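Local coordinates for protein N-acetylneuraminate epimerase (Escherichia coli, PDB 2UVK) that speeds the interconversion of the alpha and beta anomers of N-acetylneuraminate (sialic acid) as a homodimeric Kelch-repeat beta-propeller of the periplasm, at residues G119-I131 with D163-P175. Numbering follows the deposited sequence. Where two conformers were deposited one is given.
Sequences GKAYVTGGVNQNI and DYFFNKFLLSFDP
Ala121 and Val123 pair with Phe173 and Leu171 through reciprocal backbone hydrogen bonds, joining strands 120-125 and 169-174 antiparallel at 155° as the two middle strands of one four-stranded Kelch propeller blade. The blade illustrates how a propeller can carry a long insertion: the 31 residues between the segments are largely helical, yet the strands still meet in register.

On one face, Ser172 CB lies over the Tyr122 ring in a CH-pi contact, 4.0 Å from its centroid, while Leu170 CG reaches the ring edge in plane. Tyr122 CG is turned anti to its carbonyl carbon (chi1 -79°), which lays the ring across the neighbouring strand, and Phe115 of strand 112-117 meets it as well. A serine at Tyr122 would probably leave Ser172 CB and the Leu170 side chain without their aromatic partner and open a gap on this face. On the other face, Val123 CB faces Leu171 CB at 4.3 Å, and Ala121 CB touches the edge of the Phe173 ring.

Where the strands part, Asn167 N donates to Gly126 O, and Asn167 OD1 takes Phe169 N in an Asx turn. Beyond, Asn128 caps helix 129-142 by accepting Ile131 N at OD1 (2.9 Å), and its ND2 reaches Pro106 O of the second subunit. Phe166, whose ring packs on Val127, approaches Glu209, the predicted proton acceptor. Thr124 OG1 donates to Phe169 O at 2.7 Å from above the carbonyl plane, and accepts from a water that also bonds Lys168 O.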
loop_
_atom_site.group_PDB
_atom_site.type_symbol
_atom_site.label_atom_id
_atom_site.label_comp_id
_atom_site.label_asym_id
_atom_site.label_seq_id
_atom_site.Cartn_x
_atom_site.Cartn_y
_atom_site.Cartn_z
ATOM N N GLY B 119 -15.471 -17.923 8.000
ATOM C CA GLY B 119 -15.826 -18.035 6.593
ATOM C C GLY B 119 -15.136 -17.047 5.666
ATOM O O GLY B 119 -15.514 -16.918 4.507
ATOM N N LYS B 120 -14.137 -16.344 6.187
ATOM C CA LYS B 120 -13.419 -15.322 5.404
ATOM C C LYS B 120 -11.930 -15.614 5.452
ATOM O O LYS B 120 -11.429 -16.195 6.419
ATOM C CB LYS B 120 -13.690 -13.924 5.968
ATOM C CG LYS B 120 -15.158 -13.478 5.805
ATOM C CD LYS B 120 -15.523 -12.302 6.670
ATOM C CE LYS B 120 -17.021 -11.968 6.496
ATOM N NZ LYS B 120 -17.392 -10.659 7.090
ATOM N N ALA B 121 -11.222 -15.187 4.401
ATOM C CA ALA B 121 -9.768 -15.305 4.390
ATOM C C ALA B 121 -9.168 -14.004 4.868
ATOM O O ALA B 121 -9.440 -12.952 4.319
ATOM C CB ALA B 121 -9.280 -15.626 2.994
ATOM N N TYR B 122 -8.352 -14.094 5.906
ATOM C CA TYR B 122 -7.703 -12.943 6.503
ATOM C C TYR B 122 -6.235 -12.969 6.104
ATOM O O TYR B 122 -5.584 -14.014 6.161
ATOM C CB TYR B 122 -7.804 -13.019 8.022
ATOM C CG TYR B 122 -9.150 -12.603 8.569
ATOM C CD1 TYR B 122 -9.334 -11.362 9.156
ATOM C CD2 TYR B 122 -10.232 -13.451 8.493
ATOM C CE1 TYR B 122 -10.578 -10.975 9.681
ATOM C CE2 TYR B 122 -11.463 -13.069 8.974
ATOM C CZ TYR B 122 -11.633 -11.822 9.550
ATOM O OH TYR B 122 -12.885 -11.476 10.081
ATOM N N VAL B 123 -5.736 -11.786 5.736
ATOM C CA VAL B 123 -4.369 -11.607 5.195
ATOM C C VAL B 123 -3.665 -10.481 5.944
ATOM O O VAL B 123 -4.246 -9.425 6.181
ATOM C CB VAL B 123 -4.429 -11.244 3.695
ATOM C CG1 VAL B 123 -3.030 -10.923 3.163
ATOM C CG2 VAL B 123 -5.087 -12.378 2.886
ATOM N N THR B 124 -2.426 -10.721 6.345
ATOM C CA THR B 124 -1.579 -9.631 6.848
ATOM C C THR B 124 -0.146 -9.940 6.483
ATOM O O THR B 124 0.166 -11.059 6.063
ATOM C CB THR B 124 -1.757 -9.389 8.366
ATOM O OG1 THR B 124 -1.115 -8.164 8.723
ATOM C CG2 THR B 124 -1.268 -10.546 9.186
ATOM N N GLY B 125 0.706 -8.926 6.616
ATOM C CA GLY B 125 2.117 -9.086 6.275
ATOM C C GLY B 125 2.398 -8.966 4.793
ATOM O O GLY B 125 1.504 -8.796 3.971
ATOM N N GLY B 126 3.673 -9.074 4.484
ATOM C CA GLY B 126 4.141 -9.019 3.117
ATOM C C GLY B 126 4.940 -7.780 2.802
ATOM O O GLY B 126 4.829 -6.731 3.472
ATOM N N VAL B 127 5.725 -7.896 1.741
ATOM C CA VAL B 127 6.527 -6.775 1.268
ATOM C C VAL B 127 5.631 -5.684 0.671
ATOM O O VAL B 127 4.450 -5.911 0.368
ATOM C CB VAL B 127 7.523 -7.249 0.199
ATOM C CG1 VAL B 127 8.417 -8.353 0.737
ATOM C CG2 VAL B 127 6.796 -7.664 -1.114
ATOM N N ASN B 128 6.202 -4.509 0.430
ATOM C CA ASN B 128 5.530 -3.424 -0.251
ATOM C C ASN B 128 5.690 -3.633 -1.758
ATOM O O ASN B 128 6.815 -3.798 -2.252
ATOM C CB ASN B 128 6.152 -2.078 0.136
ATOM C CG ASN B 128 5.566 -0.923 -0.596
ATOM O OD1 ASN B 128 6.077 -0.529 -1.662
ATOM N ND2 ASN B 128 4.487 -0.335 -0.049
ATOM N N GLN B 129 4.588 -3.597 -2.482
ATOM C CA GLN B 129 4.668 -3.938 -3.906
ATOM C C GLN B 129 5.546 -2.956 -4.671
ATOM O O GLN B 129 6.312 -3.380 -5.538
ATOM C CB GLN B 129 3.297 -4.030 -4.511
ATOM C CG GLN B 129 2.587 -2.812 -4.729
ATOM C CD GLN B 129 1.094 -3.049 -4.980
ATOM O OE1 GLN B 129 0.674 -4.165 -5.397
ATOM N NE2 GLN B 129 0.279 -2.014 -4.709
ATOM N N ASN B 130 5.407 -1.661 -4.404
ATOM C CA ASN B 130 6.185 -0.679 -5.168
ATOM C C ASN B 130 7.692 -0.793 -4.903
ATOM O O ASN B 130 8.504 -0.645 -5.827
ATOM C CB ASN B 130 5.700 0.751 -4.910
ATOM C CG ASN B 130 4.393 1.065 -5.614
ATOM O OD1 ASN B 130 3.967 0.308 -6.473
ATOM N ND2 ASN B 130 3.752 2.189 -5.269
ATOM N N ILE B 131 8.086 -1.001 -3.642
ATOM C CA ILE B 131 9.512 -1.122 -3.312
ATOM C C ILE B 131 10.086 -2.405 -3.911
ATOM O O ILE B 131 11.135 -2.402 -4.550
ATOM C CB ILE B 131 9.736 -1.038 -1.782
ATOM C CG1 ILE B 131 9.394 0.368 -1.296
ATOM C CG2 ILE B 131 11.156 -1.400 -1.428
ATOM C CD1 ILE B 131 9.408 0.523 0.194
ATOM N N ASP B 163 10.941 1.937 6.636
ATOM C CA ASP B 163 10.993 2.516 5.303
ATOM C C ASP B 163 10.603 1.484 4.221
ATOM O O ASP B 163 10.482 1.855 3.041
ATOM C CB ASP B 163 12.402 3.014 4.979
ATOM C CG ASP B 163 12.857 4.153 5.882
ATOM O OD1 ASP B 163 12.031 4.874 6.429
ATOM O OD2 ASP B 163 14.079 4.321 6.011
ATOM N N TYR B 164 10.496 0.218 4.612
ATOM C CA TYR B 164 10.105 -0.847 3.654
ATOM C C TYR B 164 8.610 -1.083 3.600
ATOM O O TYR B 164 8.137 -1.789 2.728
ATOM C CB TYR B 164 10.817 -2.150 3.961
ATOM C CG TYR B 164 12.317 -2.049 3.802
ATOM C CD1 TYR B 164 12.945 -2.281 2.573
ATOM C CD2 TYR B 164 13.109 -1.646 4.875
ATOM C CE1 TYR B 164 14.340 -2.164 2.438
ATOM C CE2 TYR B 164 14.473 -1.542 4.751
ATOM C CZ TYR B 164 15.085 -1.793 3.542
ATOM O OH TYR B 164 16.466 -1.642 3.456
ATOM N N PHE B 165 7.862 -0.481 4.513
ATOM C CA PHE B 165 6.418 -0.509 4.467
ATOM C C PHE B 165 5.903 -1.928 4.319
ATOM O O PHE B 165 4.958 -2.177 3.555
ATOM C CB PHE B 165 5.899 0.430 3.406
ATOM C CG PHE B 165 6.137 1.869 3.733
ATOM C CD1 PHE B 165 5.184 2.603 4.416
ATOM C CD2 PHE B 165 7.308 2.495 3.360
ATOM C CE1 PHE B 165 5.414 3.929 4.725
ATOM C CE2 PHE B 165 7.536 3.819 3.675
ATOM C CZ PHE B 165 6.584 4.532 4.343
ATOM N N PHE B 166 6.474 -2.871 5.052
ATOM C CA PHE B 166 5.845 -4.199 5.154
ATOM C C PHE B 166 4.413 -4.028 5.707
ATOM O O PHE B 166 4.153 -3.127 6.512
ATOM C CB PHE B 166 6.655 -5.159 6.010
ATOM C CG PHE B 166 7.916 -5.683 5.374
ATOM C CD1 PHE B 166 8.402 -5.196 4.163
ATOM C CD2 PHE B 166 8.626 -6.670 6.014
ATOM C CE1 PHE B 166 9.535 -5.748 3.604
ATOM C CE2 PHE B 166 9.770 -7.206 5.452
ATOM C CZ PHE B 166 10.210 -6.740 4.238
ATOM N N ASN B 167 3.497 -4.882 5.268
ATOM C CA ASN B 167 2.073 -4.637 5.468
ATOM C C ASN B 167 1.627 -4.996 6.879
ATOM O O ASN B 167 1.611 -6.182 7.245
ATOM C CB ASN B 167 1.240 -5.464 4.487
ATOM C CG ASN B 167 -0.223 -5.094 4.515
ATOM O OD1 ASN B 167 -0.609 -4.102 5.126
ATOM N ND2 ASN B 167 -1.059 -5.877 3.799
ATOM N N LYS B 168 1.283 -3.966 7.658
ATOM C CA LYS B 168 0.798 -4.176 9.028
ATOM C C LYS B 168 -0.724 -4.263 9.100
ATOM O O LYS B 168 -1.268 -4.572 10.166
ATOM C CB LYS B 168 1.278 -3.057 9.976
ATOM C CG LYS B 168 0.688 -1.707 9.730
ATOM C CD LYS B 168 1.090 -0.705 10.821
ATOM C CE LYS B 168 0.492 0.649 10.613
ATOM N NZ LYS B 168 0.734 1.501 11.851
ATOM N N PHE B 169 -1.418 -3.983 7.993
ATOM C CA PHE B 169 -2.875 -4.030 7.965
ATOM C C PHE B 169 -3.363 -5.460 7.939
ATOM O O PHE B 169 -2.687 -6.354 7.449
ATOM C CB PHE B 169 -3.436 -3.276 6.776
ATOM C CG PHE B 169 -3.198 -1.808 6.836
ATOM C CD1 PHE B 169 -4.021 -0.999 7.597
ATOM C CD2 PHE B 169 -2.152 -1.224 6.142
ATOM C CE1 PHE B 169 -3.830 0.354 7.647
ATOM C CE2 PHE B 169 -1.953 0.127 6.192
ATOM C CZ PHE B 169 -2.791 0.920 6.966
ATOM N N LEU B 170 -4.566 -5.652 8.478
ATOM C CA LEU B 170 -5.267 -6.926 8.408
ATOM C C LEU B 170 -6.423 -6.752 7.426
ATOM O O LEU B 170 -7.257 -5.857 7.584
ATOM C CB LEU B 170 -5.809 -7.318 9.789
ATOM C CG LEU B 170 -6.469 -8.697 9.912
ATOM C CD1 LEU B 170 -5.495 -9.802 9.717
ATOM C CD2 LEU B 170 -7.143 -8.823 11.292
ATOM N N LEU B 171 -6.450 -7.606 6.402
ATOM C CA LEU B 171 -7.426 -7.539 5.323
ATOM C C LEU B 171 -8.310 -8.773 5.409
ATOM O O LEU B 171 -7.841 -9.839 5.803
ATOM C CB LEU B 171 -6.697 -7.545 3.965
ATOM C CG LEU B 171 -5.508 -6.573 3.773
ATOM C CD1 LEU B 171 -4.885 -6.822 2.370
ATOM C CD2 LEU B 171 -5.907 -5.145 3.971
ATOM N N SER B 172 -9.578 -8.645 5.040
ATOM C CA SER B 172 -10.426 -9.833 4.934
ATOM C C SER B 172 -11.066 -9.915 3.551
ATOM O O SER B 172 -11.586 -8.927 3.023
ATOM C CB SER B 172 -11.488 -9.883 6.051
ATOM O OG SER B 172 -12.420 -8.822 5.957
ATOM N N PHE B 173 -10.974 -11.107 2.978
ATOM C CA PHE B 173 -11.567 -11.439 1.689
ATOM C C PHE B 173 -12.789 -12.319 1.956
ATOM O O PHE B 173 -12.671 -13.353 2.612
ATOM C CB PHE B 173 -10.544 -12.200 0.839
ATOM C CG PHE B 173 -11.127 -12.882 -0.371
ATOM C CD1 PHE B 173 -11.326 -12.201 -1.548
ATOM C CD2 PHE B 173 -11.458 -14.241 -0.326
ATOM C CE1 PHE B 173 -11.851 -12.840 -2.681
ATOM C CE2 PHE B 173 -11.967 -14.856 -1.451
ATOM C CZ PHE B 173 -12.168 -14.154 -2.610
ATOM N N ASP B 174 -13.937 -11.909 1.418
ATOM C CA ASP B 174 -15.195 -12.666 1.587
ATOM C C ASP B 174 -15.472 -13.424 0.297
ATOM O O ASP B 174 -15.741 -12.807 -0.724
ATOM C CB ASP B 174 -16.340 -11.708 1.916
ATOM C CG ASP B 174 -17.662 -12.443 2.210
ATOM O OD1 ASP B 174 -17.724 -13.654 1.956
ATOM O OD2 ASP B 174 -18.610 -11.798 2.699
ATOM N N PRO B 175 -15.407 -14.775 0.321
ATOM C CA PRO B 175 -15.600 -15.532 -0.921
ATOM C C PRO B 175 -16.960 -15.302 -1.616
ATOM O O PRO B 175 -17.062 -15.447 -2.823
ATOM C CB PRO B 175 -15.464 -16.990 -0.477
ATOM C CG PRO B 175 -14.787 -16.951 0.825
ATOM C CD PRO B 175 -15.130 -15.651 1.467
HETATM O O HOH W 1 -18.594 -15.584 3.689
HETATM O O HOH W 2 0.186 -7.236 10.923
HETATM O O HOH W 3 -0.196 -8.015 1.971
HETATM O O HOH W 4 8.856 -3.760 0.827
HETATM O O HOH W 5 2.818 -2.013 2.228
#